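Local coordinates for protein SloR (Streptococcus mutans, PDB 5CVI) that probably binds DNA as a homodimeric, metal-responsive transcription regulator of the DtxR/MntR family that answers to manganese, at residues K5-K10 and V100-V105; D19-N24 and A57-T62; T142-V147 and A205-I210; V152-R157 and G176-L181. All coordinates share one frame; numbering follows the deposited sequence.

Interaction 1 (K5-K10 and V100-V105); sequences KEDYLK and VLEHTV. With ZN (zinc ion), chain H.
E102 OE2 is gripped by two partners at once: zinc at 2.0 Å and the ammonium of K10. The other oxygen, OE1, receives the same K10 NZ at 3.0 Å, so the lysine sits astride the carboxylate on its syn lone pairs in a forked salt bridge, while OE1 also accepts a hydrogen bond from H76. These partners should fix the rotation of the carboxylate and favour its ionised form. K10 and E102 arrive from opposite directions, and the lysine chain makes this approach by bending at its third torsion (chi3 -66°).

D7 comes from helix 7-18 with OD1 bound to zinc at 2.0 Å, and H103 offers NE2 at 2.1 Å; E99 supplies the fourth protein ligand. D7 OD1 lies in the plane of the imidazole at its edge, although the aspartate's carboxylate is turned 48° from that ring. E102 CG rests over one face of the imidazole, 3.6 Å above its plane. On the far side of the ring, H103 ND1 donates to a water at 3.2 Å, and this water in turn donates to E6 OE1 at 2.9 Å, a second-shell link that would help to hold the ring's rotation.

Joining the first helix of the DNA-binding domain to segment 100-105 of the dimerisation domain through one metal is characteristic of DtxR/MntR-family regulatory sites.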
# COMPACT_ATOMS: atom_id res chain seq x y z
N LYS B 5 -6.41 -16.34 2.88
CA LYS B 5 -5.96 -17.70 3.16
C LYS B 5 -4.46 -17.81 3.44
O LYS B 5 -4.04 -18.64 4.24
CB LYS B 5 -6.34 -18.63 1.99
CG LYS B 5 -6.08 -18.02 0.62
CD LYS B 5 -6.50 -18.96 -0.50
CE LYS B 5 -6.69 -18.20 -1.81
NZ LYS B 5 -5.55 -17.30 -2.12
N GLU B 6 -3.67 -16.97 2.79
CA GLU B 6 -2.21 -17.09 2.83
C GLU B 6 -1.62 -16.92 4.24
O GLU B 6 -0.58 -17.50 4.55
CB GLU B 6 -1.57 -16.11 1.84
CG GLU B 6 -1.95 -16.37 0.39
CD GLU B 6 -1.33 -15.38 -0.58
OE1 GLU B 6 -0.63 -14.45 -0.12
OE2 GLU B 6 -1.55 -15.53 -1.80
N ASP B 7 -2.29 -16.14 5.08
CA ASP B 7 -1.81 -15.87 6.43
C ASP B 7 -1.74 -17.13 7.29
O ASP B 7 -1.04 -17.16 8.30
CB ASP B 7 -2.69 -14.81 7.10
CG ASP B 7 -2.59 -13.47 6.43
OD1 ASP B 7 -1.54 -13.19 5.82
OD2 ASP B 7 -3.56 -12.69 6.50
N TYR B 8 -2.48 -18.15 6.88
CA TYR B 8 -2.43 -19.45 7.55
C TYR B 8 -1.03 -20.05 7.39
O TYR B 8 -0.54 -20.74 8.28
CB TYR B 8 -3.49 -20.38 6.96
CG TYR B 8 -3.58 -21.73 7.63
CD1 TYR B 8 -4.28 -21.91 8.81
CD2 TYR B 8 -2.97 -22.84 7.06
CE1 TYR B 8 -4.37 -23.15 9.42
CE2 TYR B 8 -3.05 -24.08 7.66
CZ TYR B 8 -3.75 -24.23 8.84
OH TYR B 8 -3.83 -25.47 9.43
N LEU B 9 -0.40 -19.77 6.26
CA LEU B 9 0.94 -20.28 5.99
C LEU B 9 1.98 -19.72 6.96
O LEU B 9 2.89 -20.44 7.38
CB LEU B 9 1.35 -19.99 4.54
CG LEU B 9 0.81 -20.96 3.48
CD1 LEU B 9 -0.67 -21.23 3.69
CD2 LEU B 9 1.05 -20.41 2.08
N LYS B 10 1.84 -18.45 7.32
CA LYS B 10 2.79 -17.81 8.23
C LYS B 10 2.69 -18.35 9.65
O LYS B 10 3.70 -18.46 10.35
CB LYS B 10 2.62 -16.29 8.22
CG LYS B 10 3.13 -15.61 6.96
CD LYS B 10 3.25 -14.10 7.14
CE LYS B 10 1.89 -13.44 7.32
NZ LYS B 10 2.02 -11.96 7.44
N VAL B 100 -2.58 -5.54 4.97
CA VAL B 100 -3.21 -5.19 3.70
C VAL B 100 -2.16 -4.95 2.62
O VAL B 100 -2.35 -5.35 1.47
CB VAL B 100 -4.09 -3.94 3.85
CG1 VAL B 100 -4.49 -3.39 2.49
CG2 VAL B 100 -5.32 -4.24 4.69
N LEU B 101 -1.06 -4.32 2.99
CA LEU B 101 -0.02 -3.94 2.03
C LEU B 101 0.82 -5.11 1.53
O LEU B 101 1.34 -5.07 0.41
CB LEU B 101 0.87 -2.83 2.60
CG LEU B 101 0.14 -1.52 2.89
CD1 LEU B 101 1.08 -0.44 3.42
CD2 LEU B 101 -0.58 -1.03 1.64
N GLU B 102 0.96 -6.15 2.35
CA GLU B 102 1.78 -7.29 1.97
C GLU B 102 1.14 -8.12 0.85
O GLU B 102 1.78 -8.99 0.27
CB GLU B 102 2.10 -8.18 3.18
CG GLU B 102 0.93 -8.99 3.72
CD GLU B 102 1.34 -9.95 4.82
OE1 GLU B 102 2.24 -9.61 5.62
OE2 GLU B 102 0.76 -11.05 4.89
N HIS B 103 -0.12 -7.83 0.55
CA HIS B 103 -0.85 -8.55 -0.50
C HIS B 103 -1.13 -7.65 -1.70
O HIS B 103 -1.65 -8.11 -2.72
CB HIS B 103 -2.17 -9.10 0.04
CG HIS B 103 -1.99 -10.10 1.14
ND1 HIS B 103 -1.41 -11.33 0.93
CD2 HIS B 103 -2.32 -10.05 2.45
CE1 HIS B 103 -1.39 -12.00 2.07
NE2 HIS B 103 -1.94 -11.25 3.01
N THR B 104 -0.78 -6.38 -1.58
CA THR B 104 -1.05 -5.40 -2.63
C THR B 104 0.16 -4.49 -2.83
O THR B 104 0.04 -3.27 -2.74
CB THR B 104 -2.27 -4.53 -2.28
OG1 THR B 104 -1.96 -3.72 -1.14
CG2 THR B 104 -3.48 -5.39 -1.98
N VAL B 105 1.31 -5.09 -3.11
CA VAL B 105 2.54 -4.34 -3.31
C VAL B 105 3.48 -5.10 -4.23
O VAL B 105 3.79 -6.27 -4.00
CB VAL B 105 3.24 -4.04 -1.97
CG1 VAL B 105 4.74 -4.01 -2.14
CG2 VAL B 105 2.73 -2.74 -1.38
ZN ZN H . -1.19 -11.39 5.02
O HOH W 1 -1.18 -12.36 -2.06

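Interaction 2 (D19-N24 and A57-T62); sequences DEKISN and AGYLLT
K21 and N24 reach across to the 57-62 segment by two kinds of contact, neither of them a hydrogen bond between the segments. The first is van der Waals packing of an aliphatic chain along backbone. K21 CG lies 3.6 Å from A57 O. The chain starts with CG trans to the backbone nitrogen and then turns at its second torsion (chi2 54°), which lays it along the A57-G58 peptide. Its ammonium ends near Y59, with NZ close to the ring plane at the edge and 4.1 Å from Y59 CB. G58 has a positive phi of 98°, and without a side chain it lets the lysine methylenes pass close to its CA.

The second kind is a polar group against an aromatic ring. N24 ND2 comes to 3.4 Å from Y59 CE2. The amide and ring planes are almost parallel, 10° apart, yet the approach is oblique. The amide is steadied from elsewhere, since N24 OD1 is hydrogen-bonded to Y8 OH; V42 of helix 35-47 packs on both N24 and Y59.

The 19-24 segment links helix 7-18, ended by a Schellman motif at D19, to helix 24-30, for which S23 is the N-cap. The contact sets this linker against the hairpin of strands 51-54 and 60-61, the wing of a winged helix-turn-helix domain.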
# COMPACT_ATOMS: atom_id res chain seq x y z
N ASP B 19 8.14 -26.63 16.58
CA ASP B 19 7.93 -28.07 16.68
C ASP B 19 6.79 -28.39 17.65
O ASP B 19 6.99 -29.10 18.64
CB ASP B 19 9.22 -28.78 17.10
CG ASP B 19 9.33 -30.18 16.51
OD1 ASP B 19 8.29 -30.84 16.34
OD2 ASP B 19 10.47 -30.61 16.22
N GLU B 20 5.61 -27.87 17.34
CA GLU B 20 4.42 -28.11 18.14
C GLU B 20 3.20 -28.01 17.23
O GLU B 20 3.28 -27.43 16.15
CB GLU B 20 4.32 -27.09 19.28
CG GLU B 20 4.16 -25.66 18.80
CD GLU B 20 4.65 -24.65 19.82
OE1 GLU B 20 5.30 -25.06 20.81
OE2 GLU B 20 4.38 -23.44 19.64
N LYS B 21 2.08 -28.58 17.67
CA LYS B 21 0.87 -28.55 16.84
C LYS B 21 -0.39 -28.22 17.64
O LYS B 21 -0.60 -28.74 18.74
CB LYS B 21 0.70 -29.88 16.09
CG LYS B 21 -0.47 -29.88 15.11
CD LYS B 21 -0.41 -28.72 14.13
CE LYS B 21 -1.61 -28.72 13.20
NZ LYS B 21 -1.56 -27.65 12.17
N ILE B 22 -1.21 -27.34 17.08
CA ILE B 22 -2.50 -26.97 17.65
C ILE B 22 -3.60 -27.28 16.65
O ILE B 22 -3.32 -27.58 15.49
CB ILE B 22 -2.55 -25.48 18.02
CG1 ILE B 22 -2.33 -24.61 16.79
CG2 ILE B 22 -1.51 -25.16 19.08
CD1 ILE B 22 -2.36 -23.13 17.07
N SER B 23 -4.85 -27.21 17.08
CA SER B 23 -5.98 -27.47 16.19
C SER B 23 -6.22 -26.28 15.27
O SER B 23 -5.69 -25.19 15.50
CB SER B 23 -7.25 -27.78 17.00
OG SER B 23 -7.62 -26.68 17.82
N ASN B 24 -7.02 -26.49 14.23
CA ASN B 24 -7.37 -25.40 13.31
C ASN B 24 -8.23 -24.33 13.98
O ASN B 24 -8.24 -23.18 13.55
CB ASN B 24 -8.06 -25.95 12.06
CG ASN B 24 -7.08 -26.25 10.93
OD1 ASN B 24 -5.87 -26.04 11.07
ND2 ASN B 24 -7.59 -26.75 9.81
N ALA B 57 1.45 -35.46 11.74
CA ALA B 57 1.92 -34.14 12.17
C ALA B 57 0.88 -33.03 12.00
O ALA B 57 1.05 -31.94 12.55
CB ALA B 57 3.21 -33.77 11.43
N GLY B 58 -0.18 -33.32 11.25
CA GLY B 58 -1.20 -32.33 10.99
C GLY B 58 -1.00 -31.66 9.64
O GLY B 58 -0.68 -32.33 8.66
N TYR B 59 -1.18 -30.35 9.58
CA TYR B 59 -0.98 -29.61 8.34
C TYR B 59 0.45 -29.09 8.20
O TYR B 59 0.96 -28.41 9.09
CB TYR B 59 -2.00 -28.47 8.21
CG TYR B 59 -3.41 -28.94 7.92
CD1 TYR B 59 -3.77 -29.39 6.66
CD2 TYR B 59 -4.38 -28.94 8.92
CE1 TYR B 59 -5.06 -29.82 6.39
CE2 TYR B 59 -5.67 -29.36 8.66
CZ TYR B 59 -6.00 -29.81 7.40
OH TYR B 59 -7.29 -30.23 7.15
N LEU B 60 1.07 -29.40 7.07
CA LEU B 60 2.45 -29.00 6.81
C LEU B 60 2.56 -28.14 5.55
O LEU B 60 1.70 -28.18 4.68
CB LEU B 60 3.35 -30.23 6.66
CG LEU B 60 3.57 -31.07 7.92
CD1 LEU B 60 4.33 -32.34 7.58
CD2 LEU B 60 4.33 -30.26 8.97
N LEU B 61 3.64 -27.36 5.47
CA LEU B 61 3.89 -26.53 4.30
C LEU B 61 4.58 -27.32 3.20
O LEU B 61 5.52 -28.08 3.46
CB LEU B 61 4.75 -25.31 4.68
CG LEU B 61 4.11 -24.20 5.52
CD1 LEU B 61 5.15 -23.17 5.94
CD2 LEU B 61 2.98 -23.52 4.75
N THR B 62 4.11 -27.15 1.97
CA THR B 62 4.83 -27.64 0.81
C THR B 62 5.96 -26.65 0.54
O THR B 62 5.99 -25.57 1.14
CB THR B 62 3.93 -27.67 -0.43
OG1 THR B 62 3.52 -26.34 -0.77
CG2 THR B 62 2.70 -28.53 -0.17

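Interaction 3 (T142-V147 and A205-I210); sequences TTLKGV and AVASQI
T143, L144 and K145 meet A207 and I210 in the tight half of this contact, where two backbone bonds and an apolar pair coincide. L144 N donates to I210 O at 3.2 Å, and the next amide, K145 N, donates to A207 O at 3.2 Å. The second approach is unusual, with K145 N standing 67° out of the carbonyl plane of A207. A CA-H...O contact from T143 CA to I210 O, 3.3 Å, adds to the grip on that carbonyl oxygen. Beside these bonds, L144 sets its CD2 branch against the methyl of A207, with CD2 to CB at 3.6 Å, and both residues are buried. The T143 methyl CG2 lies over the backbone of S208, 3.5 Å from its CA.

The solvent side is looser. K145 is exposed; only the inner part of its chain lies against S208, CD to CB at 3.8 Å, and the ammonium is carried off from it. Beyond it, a type II turn from L144 to V147 is closed by V147 N to L144 O at 3.1 Å, with G146 in the position that takes positive phi. Y191 packs on K145 and A207, and its hydroxyl is hydrogen-bonded to G146 N.

The contact sets the loop leading into strand 151-158 on the short, weakly bonded helix 204-207, a helical turn ahead of the last strand, 210-214, as in SH3-like folds.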
# COMPACT_ATOMS: atom_id res chain seq x y z
N THR B 142 15.80 -19.25 20.27
CA THR B 142 15.75 -19.73 21.66
C THR B 142 14.61 -19.10 22.45
O THR B 142 14.57 -17.89 22.66
CB THR B 142 17.09 -19.48 22.39
OG1 THR B 142 18.14 -20.18 21.72
CG2 THR B 142 17.00 -19.98 23.83
N THR B 143 13.68 -19.95 22.88
CA THR B 143 12.53 -19.52 23.66
C THR B 143 12.83 -19.61 25.15
O THR B 143 13.46 -20.57 25.60
CB THR B 143 11.30 -20.38 23.33
OG1 THR B 143 10.64 -19.85 22.17
CG2 THR B 143 10.32 -20.37 24.49
N LEU B 144 12.38 -18.61 25.91
CA LEU B 144 12.55 -18.61 27.36
C LEU B 144 12.03 -19.90 27.96
O LEU B 144 12.64 -20.47 28.87
CB LEU B 144 11.84 -17.42 27.99
CG LEU B 144 11.73 -17.43 29.52
CD1 LEU B 144 13.10 -17.35 30.18
CD2 LEU B 144 10.83 -16.31 30.02
N LYS B 145 10.89 -20.37 27.45
CA LYS B 145 10.35 -21.65 27.87
C LYS B 145 11.31 -22.76 27.50
O LYS B 145 11.76 -22.86 26.36
CB LYS B 145 8.98 -21.88 27.23
CG LYS B 145 8.35 -23.23 27.54
CD LYS B 145 6.92 -23.30 27.04
CE LYS B 145 6.34 -24.69 27.19
NZ LYS B 145 7.03 -25.67 26.32
N GLY B 146 11.65 -23.60 28.48
CA GLY B 146 12.58 -24.69 28.25
C GLY B 146 14.01 -24.35 28.61
O GLY B 146 14.86 -25.24 28.71
N VAL B 147 14.28 -23.07 28.81
CA VAL B 147 15.62 -22.61 29.19
C VAL B 147 16.05 -23.19 30.53
O VAL B 147 15.28 -23.17 31.49
CB VAL B 147 15.69 -21.07 29.24
CG1 VAL B 147 16.99 -20.62 29.87
CG2 VAL B 147 15.54 -20.49 27.84
N ALA B 205 3.30 -20.07 29.32
CA ALA B 205 2.51 -19.70 28.15
C ALA B 205 3.12 -18.48 27.48
O ALA B 205 3.33 -18.46 26.27
CB ALA B 205 1.07 -19.43 28.54
N VAL B 206 3.41 -17.45 28.28
CA VAL B 206 4.01 -16.23 27.77
C VAL B 206 5.46 -16.47 27.38
O VAL B 206 5.95 -15.91 26.40
CB VAL B 206 3.95 -15.10 28.82
CG1 VAL B 206 4.65 -13.85 28.29
CG2 VAL B 206 2.51 -14.79 29.18
N ALA B 207 6.14 -17.32 28.15
CA ALA B 207 7.56 -17.57 27.95
C ALA B 207 7.85 -18.23 26.59
O ALA B 207 8.98 -18.19 26.10
CB ALA B 207 8.12 -18.42 29.07
N SER B 208 6.82 -18.82 26.00
CA SER B 208 6.95 -19.51 24.72
C SER B 208 6.88 -18.55 23.55
O SER B 208 7.22 -18.91 22.42
CB SER B 208 5.86 -20.58 24.59
OG SER B 208 4.57 -19.99 24.66
N GLN B 209 6.42 -17.33 23.81
CA GLN B 209 6.26 -16.32 22.78
C GLN B 209 7.40 -15.31 22.83
O GLN B 209 7.38 -14.29 22.14
CB GLN B 209 4.92 -15.59 22.94
CG GLN B 209 3.70 -16.48 22.78
CD GLN B 209 3.54 -16.98 21.36
OE1 GLN B 209 4.33 -17.80 20.89
NE2 GLN B 209 2.52 -16.48 20.67
N ILE B 210 8.39 -15.60 23.66
CA ILE B 210 9.53 -14.71 23.85
C ILE B 210 10.84 -15.42 23.54
O ILE B 210 10.99 -16.61 23.79
CB ILE B 210 9.57 -14.17 25.30
CG1 ILE B 210 8.44 -13.18 25.52
CG2 ILE B 210 10.91 -13.53 25.59
CD1 ILE B 210 8.43 -12.59 26.92

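Interaction 4 (V152-R157 and G176-L181); sequences VYLLKR and GDELRL
Y153 and L179 face each other as an antiparallel hydrogen-bonded pair, and both side chains point to the same, interior face of the sheet. L179 CD1 comes within 3.8 Å of Y153 CB, so the leucine meets the base of the tyrosine rather than its ring. The ring touches L181 obliquely, CD2 lying 4.3 Å from L181 CB. L155 CB packs on the other branch of the leucine, L179 CD2, and the hydroxyl of Y153 is taken up by E149 O.

On the opposite face the pairs are non-hydrogen-bonded. L154 and E178 run side by side in the same direction, L154 CD1 touching the glutamate methylene CG at 3.9 Å; the carboxylate goes on to a salt bridge with K215. V152 and R180 are set at a slant. Bending of the arginine at chi3 (-71°) brings its guanidinium obliquely up to V152, with NH2 3.7 Å from CG2, while NH1 is bound by E194.

Y153 N to L179 O and L179 N to Y153 O measure 3.0 Å each. L155 N continues the ladder to D177 O, nearly straight at 171°, and G176 N closes it on L155 O. The N-to-C directions of strand segments 152-157 and 178-181 differ by 137°, and the classic beta bulge of K156 and R157 faces Y211 of strand 210-214, on the other side. Strands 151-158 and 178-185 are adjacent antiparallel strands of the SH3-like FeoA sheet.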
# COMPACT_ATOMS: atom_id res chain seq x y z
N VAL B 152 22.00 -13.92 33.50
CA VAL B 152 21.54 -12.78 32.72
C VAL B 152 21.22 -13.13 31.26
O VAL B 152 21.99 -13.82 30.59
CB VAL B 152 22.55 -11.62 32.77
CG1 VAL B 152 22.04 -10.42 31.98
CG2 VAL B 152 22.82 -11.22 34.22
N TYR B 153 20.08 -12.64 30.78
CA TYR B 153 19.68 -12.82 29.38
C TYR B 153 19.28 -11.48 28.77
O TYR B 153 18.91 -10.55 29.48
CB TYR B 153 18.51 -13.79 29.27
CG TYR B 153 18.89 -15.24 29.48
CD1 TYR B 153 19.15 -16.07 28.39
CD2 TYR B 153 19.00 -15.78 30.75
CE1 TYR B 153 19.49 -17.39 28.57
CE2 TYR B 153 19.35 -17.10 30.94
CZ TYR B 153 19.60 -17.90 29.85
OH TYR B 153 19.95 -19.22 30.03
N LEU B 154 19.36 -11.40 27.45
CA LEU B 154 18.85 -10.23 26.73
C LEU B 154 17.62 -10.62 25.92
O LEU B 154 17.62 -11.63 25.22
CB LEU B 154 19.93 -9.64 25.81
CG LEU B 154 20.93 -8.67 26.44
CD1 LEU B 154 21.70 -9.34 27.57
CD2 LEU B 154 21.89 -8.12 25.39
N LEU B 155 16.57 -9.81 26.03
CA LEU B 155 15.36 -10.01 25.24
C LEU B 155 15.61 -9.54 23.81
O LEU B 155 15.68 -8.34 23.55
CB LEU B 155 14.19 -9.24 25.86
CG LEU B 155 12.83 -9.32 25.16
CD1 LEU B 155 12.36 -10.76 25.06
CD2 LEU B 155 11.81 -8.48 25.91
N LYS B 156 15.76 -10.49 22.89
CA LYS B 156 16.14 -10.16 21.51
C LYS B 156 14.96 -10.15 20.53
O LYS B 156 14.96 -9.37 19.58
CB LYS B 156 17.23 -11.11 21.01
CG LYS B 156 18.50 -11.14 21.85
CD LYS B 156 19.06 -9.75 22.09
CE LYS B 156 19.50 -9.09 20.80
NZ LYS B 156 19.95 -7.68 21.03
N ARG B 157 13.98 -11.01 20.76
CA ARG B 157 12.86 -11.14 19.83
C ARG B 157 11.55 -11.57 20.50
O ARG B 157 11.55 -12.37 21.45
CB ARG B 157 13.21 -12.13 18.72
CG ARG B 157 12.01 -12.64 17.92
CD ARG B 157 12.44 -13.67 16.89
NE ARG B 157 11.31 -14.34 16.27
CZ ARG B 157 11.21 -15.66 16.12
NH1 ARG B 157 12.18 -16.45 16.56
NH2 ARG B 157 10.14 -16.19 15.54
N GLY B 176 15.79 -5.80 23.89
CA GLY B 176 17.10 -5.31 24.27
C GLY B 176 17.27 -5.20 25.77
O GLY B 176 18.35 -4.88 26.27
N ASP B 177 16.19 -5.46 26.50
CA ASP B 177 16.22 -5.39 27.96
C ASP B 177 17.00 -6.55 28.56
O ASP B 177 16.91 -7.69 28.09
CB ASP B 177 14.80 -5.37 28.53
CG ASP B 177 14.22 -3.97 28.62
OD1 ASP B 177 15.02 -3.01 28.63
OD2 ASP B 177 12.98 -3.84 28.71
N GLU B 178 17.77 -6.25 29.60
CA GLU B 178 18.46 -7.28 30.37
C GLU B 178 17.54 -7.79 31.48
O GLU B 178 17.12 -7.03 32.35
CB GLU B 178 19.76 -6.73 30.97
CG GLU B 178 20.85 -6.42 29.96
CD GLU B 178 22.12 -5.89 30.60
OE1 GLU B 178 22.11 -5.63 31.82
OE2 GLU B 178 23.13 -5.73 29.88
N LEU B 179 17.22 -9.08 31.43
CA LEU B 179 16.43 -9.69 32.50
C LEU B 179 17.16 -10.91 33.06
O LEU B 179 17.60 -11.78 32.31
CB LEU B 179 15.04 -10.06 31.99
CG LEU B 179 14.95 -10.55 30.55
CD1 LEU B 179 15.31 -12.03 30.45
CD2 LEU B 179 13.58 -10.28 29.97
N ARG B 180 17.28 -10.96 34.38
CA ARG B 180 17.98 -12.05 35.05
C ARG B 180 17.01 -13.16 35.43
O ARG B 180 16.08 -12.94 36.22
CB ARG B 180 18.73 -11.52 36.28
CG ARG B 180 19.53 -12.57 37.05
CD ARG B 180 20.28 -11.96 38.23
NE ARG B 180 21.40 -11.12 37.82
CZ ARG B 180 21.32 -9.82 37.58
NH1 ARG B 180 20.16 -9.19 37.70
NH2 ARG B 180 22.40 -9.14 37.21
N LEU B 181 17.21 -14.35 34.87
CA LEU B 181 16.39 -15.50 35.20
C LEU B 181 16.85 -16.12 36.51
O LEU B 181 17.96 -16.66 36.60
CB LEU B 181 16.46 -16.55 34.08
CG LEU B 181 15.70 -17.85 34.35
CD1 LEU B 181 14.24 -17.57 34.65
CD2 LEU B 181 15.84 -18.82 33.18

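Overall arrangement
Interactions 1 and 2 adjoin in the DNA-binding part, interaction 1 reaching into the dimerisation domain. Interaction 2 is nested inside the chain loop closed by interaction 1, and the two touch where Y8 OH probably hydrogen-bonds N24 OD1 at 2.7 Å, connecting the zinc-bearing helix 7-18 to the wing. Interactions 3 and 4 belong to the FeoA domain, with centres about 12 Å apart; there I210 packs on L155 and V147 on Y153, giving a shared interior. Interactions 1 and 3 lie on opposite sides of the chain's centre, their centres about 26 Å apart. The L155 side chain of interaction 4 is about 13 Å from another bound zinc, not that of interaction 1.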